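Local coordinates for phenol hydroxylase component phN (Pseudomonas stutzeri, PDB 3U52), which probably hydroxylates phenol and related aromatic compounds, serving as the di-iron oxygenase subunit of a multicomponent monooxygenase, at residues Q65-E69 and D137-H141; Y14-R19 and D52-T57. One frame throughout, in Å; residues are numbered along the deposited sequence.

Contact 1 of 2, residues Q65-E69 and D137-H141; sequences QAEKE and DELRH. With FE (Fe (III) ion), chain G.
Arg140 reaches out from helix 125-155 toward Glu69, Lys68 and Gln65 on helix 58-81, and each meets a different part of its guanidinium. Glu69 comes in at the edge. Its side chain and that of Arg140 slide past each other in opposite directions, and OE1 of Glu69 forms a salt bridge with NH1 of Arg140. The 2.4 Å modelled between those two atoms is too short to be taken literally. The carboxylate is turned 69° from the guanidinium plane. The amide end of Gln65 lies over one face, near the rim, its side chain crossing that of Arg140 at about a right angle. Lys68 crosses similarly, bringing CE to 4.1 Å from NH2 of Arg140, while its NZ is hydrogen-bonded to Ser228 O and Ser231 OG. The Arg140 chain runs straight as far as CD, and the bend at chi3 (106°) swings the guanidinium off that line and sets NH1 against Glu69 OE1.

The helix axes run nearly parallel, 8° apart, at a closest approach of 13.5 Å, too far for the backbones to meet, so long side chains make the contact. Asp137 to His141 spell the Asp-Glu-x-Arg-His form of the di-iron Glu-x-x-His motif on the ferritin-like helical bundle of this family. Glu138 OE2 at 2.2 Å and His141 ND1 at 2.4 Å bind one iron together with Glu108. NH2 of Arg140 also salt-bridges Asp232, whose OD2 takes a hydrogen bond from His141 NE2, so Arg140 stands one step behind a metal ligand. Replacing Arg140 by a leucine would probably leave the buried Glu69 carboxylate without its countercharge and Asp232 less firmly held beside His141. Asp137 has its own partners in Tyr61 and Arg235, and it hydrogen-bonds His236, a ligand of the second iron.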
ATOM      1  N   GLN A  65     -12.696   5.569   3.618  1.00 18.22           N
ATOM      2  CA  GLN A  65     -11.615   6.475   3.247  1.00 19.54           C
ATOM      3  C   GLN A  65     -10.306   6.033   3.895  1.00 20.09           C
ATOM      4  O   GLN A  65      -9.263   6.191   3.284  1.00 20.03           O
ATOM      5  CB  GLN A  65     -11.945   7.920   3.654  1.00 19.34           C
ATOM      6  CG  GLN A  65     -13.126   8.497   2.887  1.00 18.84           C
ATOM      7  CD  GLN A  65     -12.921   8.497   1.356  1.00 21.81           C
ATOM      8  OE1 GLN A  65     -12.320   9.369   0.800  1.00 29.44           O
ATOM      9  NE2 GLN A  65     -13.462   7.534   0.701  1.00 25.87           N
ATOM     10  N   ALA A  66     -10.350   5.489   5.120  1.00 18.70           N
ATOM     11  CA  ALA A  66      -9.128   5.013   5.775  1.00 20.41           C
ATOM     12  C   ALA A  66      -8.490   3.860   4.978  1.00 21.21           C
ATOM     13  O   ALA A  66      -7.263   3.796   4.842  1.00 21.54           O
ATOM     14  CB  ALA A  66      -9.377   4.606   7.210  1.00 20.71           C
ATOM     15  N   GLU A  67      -9.331   3.012   4.398  1.00 22.44           N
ATOM     16  CA  GLU A  67      -8.875   1.880   3.561  1.00 23.75           C
ATOM     17  C   GLU A  67      -8.149   2.342   2.285  1.00 23.37           C
ATOM     18  O   GLU A  67      -7.039   1.839   1.993  1.00 20.77           O
ATOM     19  CB  GLU A  67     -10.017   0.899   3.253  1.00 24.48           C
ATOM     20  CG  GLU A  67      -9.616  -0.310   2.370  1.00 33.29           C
ATOM     21  CD  GLU A  67      -8.702  -1.362   3.089  1.00 43.09           C
ATOM     22  OE1 GLU A  67      -8.547  -1.299   4.348  1.00 45.80           O
ATOM     23  OE2 GLU A  67      -8.146  -2.268   2.388  1.00 47.14           O
ATOM     24  N   LYS A  68      -8.736   3.317   1.579  1.00 21.84           N
ATOM     25  CA  LYS A  68      -8.128   3.917   0.398  1.00 22.62           C
ATOM     26  C   LYS A  68      -6.809   4.612   0.749  1.00 23.12           C
ATOM     27  O   LYS A  68      -5.804   4.445   0.029  1.00 22.20           O
ATOM     28  CB  LYS A  68      -9.079   4.945  -0.230  1.00 22.70           C
ATOM     29  CG  LYS A  68     -10.459   4.319  -0.618  1.00 28.32           C
ATOM     30  CD  LYS A  68     -11.600   5.411  -0.769  1.00 33.89           C
ATOM     31  CE  LYS A  68     -11.229   6.517  -1.734  1.00 31.53           C
ATOM     32  NZ  LYS A  68     -11.118   5.841  -3.043  1.00 34.83           N
ATOM     33  N   GLU A  69      -6.814   5.410   1.834  1.00 23.04           N
ATOM     34  CA  GLU A  69      -5.600   6.114   2.310  1.00 24.23           C
ATOM     35  C   GLU A  69      -4.415   5.221   2.696  1.00 23.86           C
ATOM     36  O   GLU A  69      -3.260   5.533   2.371  1.00 24.58           O
ATOM     37  CB  GLU A  69      -5.911   7.046   3.488  1.00 24.36           C
ATOM     38  CG  GLU A  69      -6.799   8.244   3.138  1.00 29.45           C
ATOM     39  CD  GLU A  69      -6.041   9.362   2.439  1.00 36.87           C
ATOM     40  OE1 GLU A  69      -6.193   9.537   1.198  1.00 37.11           O
ATOM     41  OE2 GLU A  69      -5.282  10.075   3.141  1.00 43.72           O
ATOM     42  N   ASP A 137     -13.394  16.113   1.489  1.00 18.56           N
ATOM     43  CA  ASP A 137     -12.733  15.471   0.324  1.00 18.47           C
ATOM     44  C   ASP A 137     -11.742  16.386  -0.390  1.00 18.65           C
ATOM     45  O   ASP A 137     -10.689  15.930  -0.868  1.00 18.53           O
ATOM     46  CB  ASP A 137     -13.756  14.988  -0.728  1.00 18.95           C
ATOM     47  CG  ASP A 137     -14.708  13.921  -0.235  1.00 21.17           C
ATOM     48  OD1 ASP A 137     -14.494  13.193   0.776  1.00 25.87           O
ATOM     49  OD2 ASP A 137     -15.767  13.820  -0.900  1.00 27.15           O
ATOM     50  N   GLU A 138     -12.075  17.670  -0.558  1.00 17.63           N
ATOM     51  CA  GLU A 138     -11.140  18.609  -1.218  1.00 17.75           C
ATOM     52  C   GLU A 138      -9.900  18.846  -0.358  1.00 17.39           C
ATOM     53  O   GLU A 138      -8.802  19.002  -0.895  1.00 18.22           O
ATOM     54  CB  GLU A 138     -11.801  19.947  -1.519  1.00 17.59           C
ATOM     55  CG  GLU A 138     -13.105  19.761  -2.278  1.00 18.07           C
ATOM     56  CD  GLU A 138     -12.868  19.278  -3.720  1.00 25.43           C
ATOM     57  OE1 GLU A 138     -13.847  19.109  -4.449  1.00 29.88           O
ATOM     58  OE2 GLU A 138     -11.696  19.061  -4.125  1.00 28.16           O
ATOM     59  N   LEU A 139     -10.072  18.904   0.958  1.00 16.33           N
ATOM     60  CA  LEU A 139      -8.934  18.925   1.843  1.00 17.11           C
ATOM     61  C   LEU A 139      -8.053  17.693   1.581  1.00 17.82           C
ATOM     62  O   LEU A 139      -6.829  17.758   1.521  1.00 17.31           O
ATOM     63  CB  LEU A 139      -9.413  18.871   3.300  1.00 17.43           C
ATOM     64  CG  LEU A 139      -8.239  19.014   4.300  1.00 18.53           C
ATOM     65  CD1 LEU A 139      -7.329  20.288   4.038  1.00 18.73           C
ATOM     66  CD2 LEU A 139      -8.761  18.967   5.785  1.00 20.14           C
ATOM     67  N   ARG A 140      -8.680  16.546   1.485  1.00 17.32           N
ATOM     68  CA  ARG A 140      -7.916  15.343   1.203  1.00 18.21           C
ATOM     69  C   ARG A 140      -7.147  15.494  -0.089  1.00 17.09           C
ATOM     70  O   ARG A 140      -5.985  15.136  -0.160  1.00 17.31           O
ATOM     71  CB  ARG A 140      -8.846  14.152   1.072  1.00 17.66           C
ATOM     72  CG  ARG A 140      -8.050  12.888   0.691  1.00 23.41           C
ATOM     73  CD  ARG A 140      -8.882  11.692   0.716  1.00 30.12           C
ATOM     74  NE  ARG A 140      -9.153  11.299  -0.611  1.00 38.25           N
ATOM     75  CZ  ARG A 140      -8.686  10.195  -1.160  1.00 41.63           C
ATOM     76  NH1 ARG A 140      -7.923   9.355  -0.465  1.00 43.60           N
ATOM     77  NH2 ARG A 140      -8.991   9.939  -2.412  1.00 42.64           N
ATOM     78  N   HIS A 141      -7.803  16.025  -1.117  1.00 16.58           N
ATOM     79  CA  HIS A 141      -7.217  16.118  -2.460  1.00 18.58           C
ATOM     80  C   HIS A 141      -6.028  17.037  -2.435  1.00 18.04           C
ATOM     81  O   HIS A 141      -4.975  16.730  -2.983  1.00 17.63           O
ATOM     82  CB  HIS A 141      -8.279  16.587  -3.486  1.00 17.59           C
ATOM     83  CG  HIS A 141      -9.316  15.544  -3.775  1.00 22.28           C
ATOM     84  ND1 HIS A 141     -10.421  15.789  -4.556  1.00 23.51           N
ATOM     85  CD2 HIS A 141      -9.420  14.247  -3.377  1.00 22.18           C
ATOM     86  CE1 HIS A 141     -11.160  14.696  -4.631  1.00 22.95           C
ATOM     87  NE2 HIS A 141     -10.564  13.742  -3.944  1.00 24.05           N
TER
HETATM   88 FE    FE G 512     -10.961  17.793  -5.720  1.00 33.41          FE

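Contact 2 of 2, residues Y14-R19 and D52-T57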
ATOM      1  N   TYR A  14     -31.633   7.382   6.465  1.00 24.65           N
ATOM      2  CA  TYR A  14     -30.517   8.304   6.304  1.00 23.59           C
ATOM      3  C   TYR A  14     -30.962   9.744   6.634  1.00 23.60           C
ATOM      4  O   TYR A  14     -30.250  10.459   7.257  1.00 23.75           O
ATOM      5  CB  TYR A  14     -29.925   8.222   4.888  1.00 24.24           C
ATOM      6  CG  TYR A  14     -28.779   9.179   4.711  1.00 24.49           C
ATOM      7  CD1 TYR A  14     -28.942  10.366   3.995  1.00 22.46           C
ATOM      8  CD2 TYR A  14     -27.525   8.891   5.278  1.00 24.96           C
ATOM      9  CE1 TYR A  14     -27.863  11.249   3.849  1.00 26.11           C
ATOM     10  CE2 TYR A  14     -26.480   9.751   5.152  1.00 25.20           C
ATOM     11  CZ  TYR A  14     -26.635  10.911   4.429  1.00 26.62           C
ATOM     12  OH  TYR A  14     -25.574  11.772   4.323  1.00 29.78           O
ATOM     13  N   GLN A  15     -32.153  10.145   6.220  1.00 23.60           N
ATOM     14  CA  GLN A  15     -32.714  11.421   6.619  1.00 23.79           C
ATOM     15  C   GLN A  15     -32.842  11.599   8.129  1.00 23.71           C
ATOM     16  O   GLN A  15     -32.525  12.636   8.662  1.00 22.98           O
ATOM     17  CB  GLN A  15     -34.039  11.656   5.895  1.00 24.01           C
ATOM     18  CG  GLN A  15     -33.751  11.776   4.427  1.00 27.10           C
ATOM     19  CD  GLN A  15     -34.894  12.311   3.581  1.00 31.60           C
ATOM     20  OE1 GLN A  15     -35.998  12.544   4.075  1.00 33.38           O
ATOM     21  NE2 GLN A  15     -34.621  12.510   2.278  1.00 31.42           N
ATOM     22  N   TYR A  16     -33.280  10.573   8.827  1.00 24.32           N
ATOM     23  CA  TYR A  16     -33.326  10.625  10.265  1.00 24.65           C
ATOM     24  C   TYR A  16     -31.972  10.783  10.939  1.00 24.78           C
ATOM     25  O   TYR A  16     -31.919  11.241  12.049  1.00 26.57           O
ATOM     26  CB  TYR A  16     -34.023   9.386  10.812  1.00 24.86           C
ATOM     27  CG  TYR A  16     -35.499   9.620  11.089  1.00 26.25           C
ATOM     28  CD1 TYR A  16     -36.484   8.974  10.350  1.00 25.05           C
ATOM     29  CD2 TYR A  16     -35.898  10.468  12.102  1.00 25.88           C
ATOM     30  CE1 TYR A  16     -37.863   9.192  10.632  1.00 24.46           C
ATOM     31  CE2 TYR A  16     -37.245  10.681  12.382  1.00 24.65           C
ATOM     32  CZ  TYR A  16     -38.205  10.059  11.650  1.00 27.07           C
ATOM     33  OH  TYR A  16     -39.503  10.321  11.969  1.00 26.66           O
ATOM     34  N   LEU A  17     -30.912  10.323  10.290  1.00 24.23           N
ATOM     35  CA  LEU A  17     -29.522  10.427  10.769  1.00 23.95           C
ATOM     36  C   LEU A  17     -28.810  11.694  10.267  1.00 23.45           C
ATOM     37  O   LEU A  17     -27.635  11.874  10.521  1.00 24.80           O
ATOM     38  CB  LEU A  17     -28.723   9.207  10.304  1.00 23.91           C
ATOM     39  CG  LEU A  17     -29.196   7.841  10.879  1.00 24.03           C
ATOM     40  CD1 LEU A  17     -28.341   6.689  10.414  1.00 28.08           C
ATOM     41  CD2 LEU A  17     -29.257   7.874  12.384  1.00 23.86           C
ATOM     42  N   THR A  18     -29.493  12.536   9.509  1.00 23.57           N
ATOM     43  CA  THR A  18     -28.901  13.803   9.061  1.00 23.70           C
ATOM     44  C   THR A  18     -29.880  14.965   9.270  1.00 24.89           C
ATOM     45  O   THR A  18     -29.730  15.776  10.198  1.00 25.47           O
ATOM     46  CB  THR A  18     -28.490  13.791   7.568  1.00 23.62           C
ATOM     47  OG1 THR A  18     -29.593  13.316   6.785  1.00 23.18           O
ATOM     48  CG2 THR A  18     -27.253  12.888   7.305  1.00 22.38           C
ATOM     49  N   ARG A  19     -30.877  15.083   8.406  1.00 24.75           N
ATOM     50  CA  ARG A  19     -31.658  16.309   8.424  1.00 25.85           C
ATOM     51  C   ARG A  19     -32.556  16.412   9.639  1.00 25.82           C
ATOM     52  O   ARG A  19     -32.817  17.508  10.103  1.00 25.79           O
ATOM     53  CB  ARG A  19     -32.387  16.576   7.085  1.00 26.28           C
ATOM     54  CG  ARG A  19     -33.346  15.517   6.637  1.00 27.36           C
ATOM     55  CD  ARG A  19     -33.930  15.878   5.266  1.00 29.52           C
ATOM     56  NE  ARG A  19     -33.085  15.537   4.112  1.00 31.71           N
ATOM     57  CZ  ARG A  19     -33.484  15.686   2.836  1.00 31.73           C
ATOM     58  NH1 ARG A  19     -32.696  15.341   1.819  1.00 31.18           N
ATOM     59  NH2 ARG A  19     -34.679  16.189   2.570  1.00 30.05           N
ATOM     60  N   ASP A  52     -30.853  13.401  -1.424  1.00 29.06           N
ATOM     61  CA  ASP A  52     -29.433  13.219  -1.039  1.00 29.18           C
ATOM     62  C   ASP A  52     -28.683  12.603  -2.206  1.00 27.74           C
ATOM     63  O   ASP A  52     -29.133  11.623  -2.768  1.00 28.43           O
ATOM     64  CB  ASP A  52     -29.298  12.372   0.236  1.00 29.08           C
ATOM     65  CG  ASP A  52     -30.194  12.891   1.393  1.00 30.74           C
ATOM     66  OD1 ASP A  52     -31.085  12.142   1.836  1.00 35.80           O
ATOM     67  OD2 ASP A  52     -30.039  14.031   1.858  1.00 30.36           O
ATOM     68  N   PRO A  53     -27.588  13.238  -2.643  1.00 28.18           N
ATOM     69  CA  PRO A  53     -26.832  12.704  -3.789  1.00 27.71           C
ATOM     70  C   PRO A  53     -26.038  11.444  -3.469  1.00 28.93           C
ATOM     71  O   PRO A  53     -25.617  10.718  -4.403  1.00 28.68           O
ATOM     72  CB  PRO A  53     -25.922  13.855  -4.197  1.00 27.21           C
ATOM     73  CG  PRO A  53     -25.773  14.707  -2.942  1.00 27.53           C
ATOM     74  CD  PRO A  53     -27.062  14.526  -2.158  1.00 26.67           C
ATOM     75  N   PHE A  54     -25.823  11.195  -2.178  1.00 28.86           N
ATOM     76  CA  PHE A  54     -25.180   9.973  -1.676  1.00 28.89           C
ATOM     77  C   PHE A  54     -25.631   9.873  -0.231  1.00 29.32           C
ATOM     78  O   PHE A  54     -25.976  10.896   0.379  1.00 28.17           O
ATOM     79  CB  PHE A  54     -23.637  10.044  -1.728  1.00 28.08           C
ATOM     80  CG  PHE A  54     -23.068  11.401  -1.375  1.00 27.72           C
ATOM     81  CD1 PHE A  54     -22.823  11.757  -0.056  1.00 28.82           C
ATOM     82  CD2 PHE A  54     -22.808  12.341  -2.379  1.00 25.74           C
ATOM     83  CE1 PHE A  54     -22.307  13.073   0.245  1.00 28.01           C
ATOM     84  CE2 PHE A  54     -22.325  13.615  -2.087  1.00 28.69           C
ATOM     85  CZ  PHE A  54     -22.061  13.967  -0.754  1.00 26.73           C
ATOM     86  N   ARG A  55     -25.622   8.650   0.310  1.00 29.09           N
ATOM     87  CA  ARG A  55     -26.100   8.389   1.670  1.00 28.88           C
ATOM     88  C   ARG A  55     -25.045   7.676   2.504  1.00 29.39           C
ATOM     89  O   ARG A  55     -25.173   6.485   2.777  1.00 31.15           O
ATOM     90  CB  ARG A  55     -27.384   7.555   1.663  1.00 29.87           C
ATOM     91  CG  ARG A  55     -28.559   8.209   0.973  1.00 30.88           C
ATOM     92  CD  ARG A  55     -29.794   7.329   0.917  1.00 36.29           C
ATOM     93  NE  ARG A  55     -30.925   8.125   0.406  1.00 40.26           N
ATOM     94  CZ  ARG A  55     -31.234   8.305  -0.881  1.00 44.60           C
ATOM     95  NH1 ARG A  55     -32.269   9.067  -1.212  1.00 45.30           N
ATOM     96  NH2 ARG A  55     -30.523   7.735  -1.846  1.00 47.61           N
ATOM     97  N   LEU A  56     -24.048   8.420   2.957  1.00 27.75           N
ATOM     98  CA  LEU A  56     -22.931   7.886   3.700  1.00 27.98           C
ATOM     99  C   LEU A  56     -22.891   8.430   5.116  1.00 27.26           C
ATOM    100  O   LEU A  56     -22.601   9.616   5.333  1.00 26.95           O
ATOM    101  CB  LEU A  56     -21.641   8.335   3.028  1.00 29.04           C
ATOM    102  CG  LEU A  56     -20.822   7.462   2.100  1.00 32.25           C
ATOM    103  CD1 LEU A  56     -19.597   8.319   1.757  1.00 33.83           C
ATOM    104  CD2 LEU A  56     -20.392   6.175   2.779  1.00 32.02           C
ATOM    105  N   THR A  57     -23.155   7.596   6.095  1.00 25.70           N
ATOM    106  CA  THR A  57     -23.038   8.096   7.457  1.00 25.63           C
ATOM    107  C   THR A  57     -21.545   8.230   7.808  1.00 24.97           C
ATOM    108  O   THR A  57     -20.691   7.757   7.037  1.00 24.95           O
ATOM    109  CB  THR A  57     -23.796   7.223   8.445  1.00 25.13           C
ATOM    110  OG1 THR A  57     -23.359   5.875   8.278  1.00 28.87           O
ATOM    111  CG2 THR A  57     -25.295   7.329   8.213  1.00 25.62           C
TER
HETATM  112  O   HOH W   1     -25.700  13.213   1.901  1.00 27.75           O
HETATM  113  O   HOH W   2     -23.578  11.598   6.914  1.00 30.35           O
HETATM  114  O   HOH W   3     -30.430  14.293   4.493  1.00 30.45           O
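Asp52 meets Arg19 in a salt bridge, NH1 of Arg19 giving OD2 of Asp52 a fairly straight bond of 3.0 Å. OD2 lies in the guanidinium plane, yet is approached 48° out of its own carboxylate plane. A water also links OD2 to Arg19 NE and Thr18 OG1, and Arg19 NH1 has a second acceptor in Trp50 O. The other oxygen, Asp52 OD1, sits at the edge of the Tyr14 ring, 3.5 Å from CD1. At Phe54 the carbonyl O is joined to Tyr14 OH through a water. Here the last turn of helix 10-16 and the residues after it fold against the loop that leads into helix 58-81, Tyr14 packing on that loop. Arg55 lies over one face of that ring in a CH-pi contact, its CA 3.7 Å from the centroid and almost on the normal. Tyr14 CG stands anti to the backbone N (chi1 180°), which carries the ring across to this backbone. Leu56 O holds a second water, the acceptor of a long bond from Tyr14 OH. Thr57, just before helix 58-81, brings CG2 to the ring edge and to within 3.8 Å of Leu17 CD1, while its OG1 hydrogen-bonds Asp59 OD1 without capping the helix.

From the N terminus, the chain passes through 14-19 at the end of helix 10-16, then makes a mostly irregular excursion of 32 residues and returns at 52-57, where contact 2 closes the loop. Helix 58-81 starts at once, and contact 1 opens on it at 65-69. Its loop of 67 mostly helical residues closes at 137-141 on helix 125-155. The two contacts are thus in series, neither nested nor crossed, with centres about 20 Å apart and nearest atoms about 6 Å apart. Helix 220-250 passes both, touched by Phe54 and Leu56 in one and by Gln65 and Arg140 in the other. Contact 2 ties the N-terminal arm to the loop entering helix 58-81, contact 1 ties that helix to an iron-binding one.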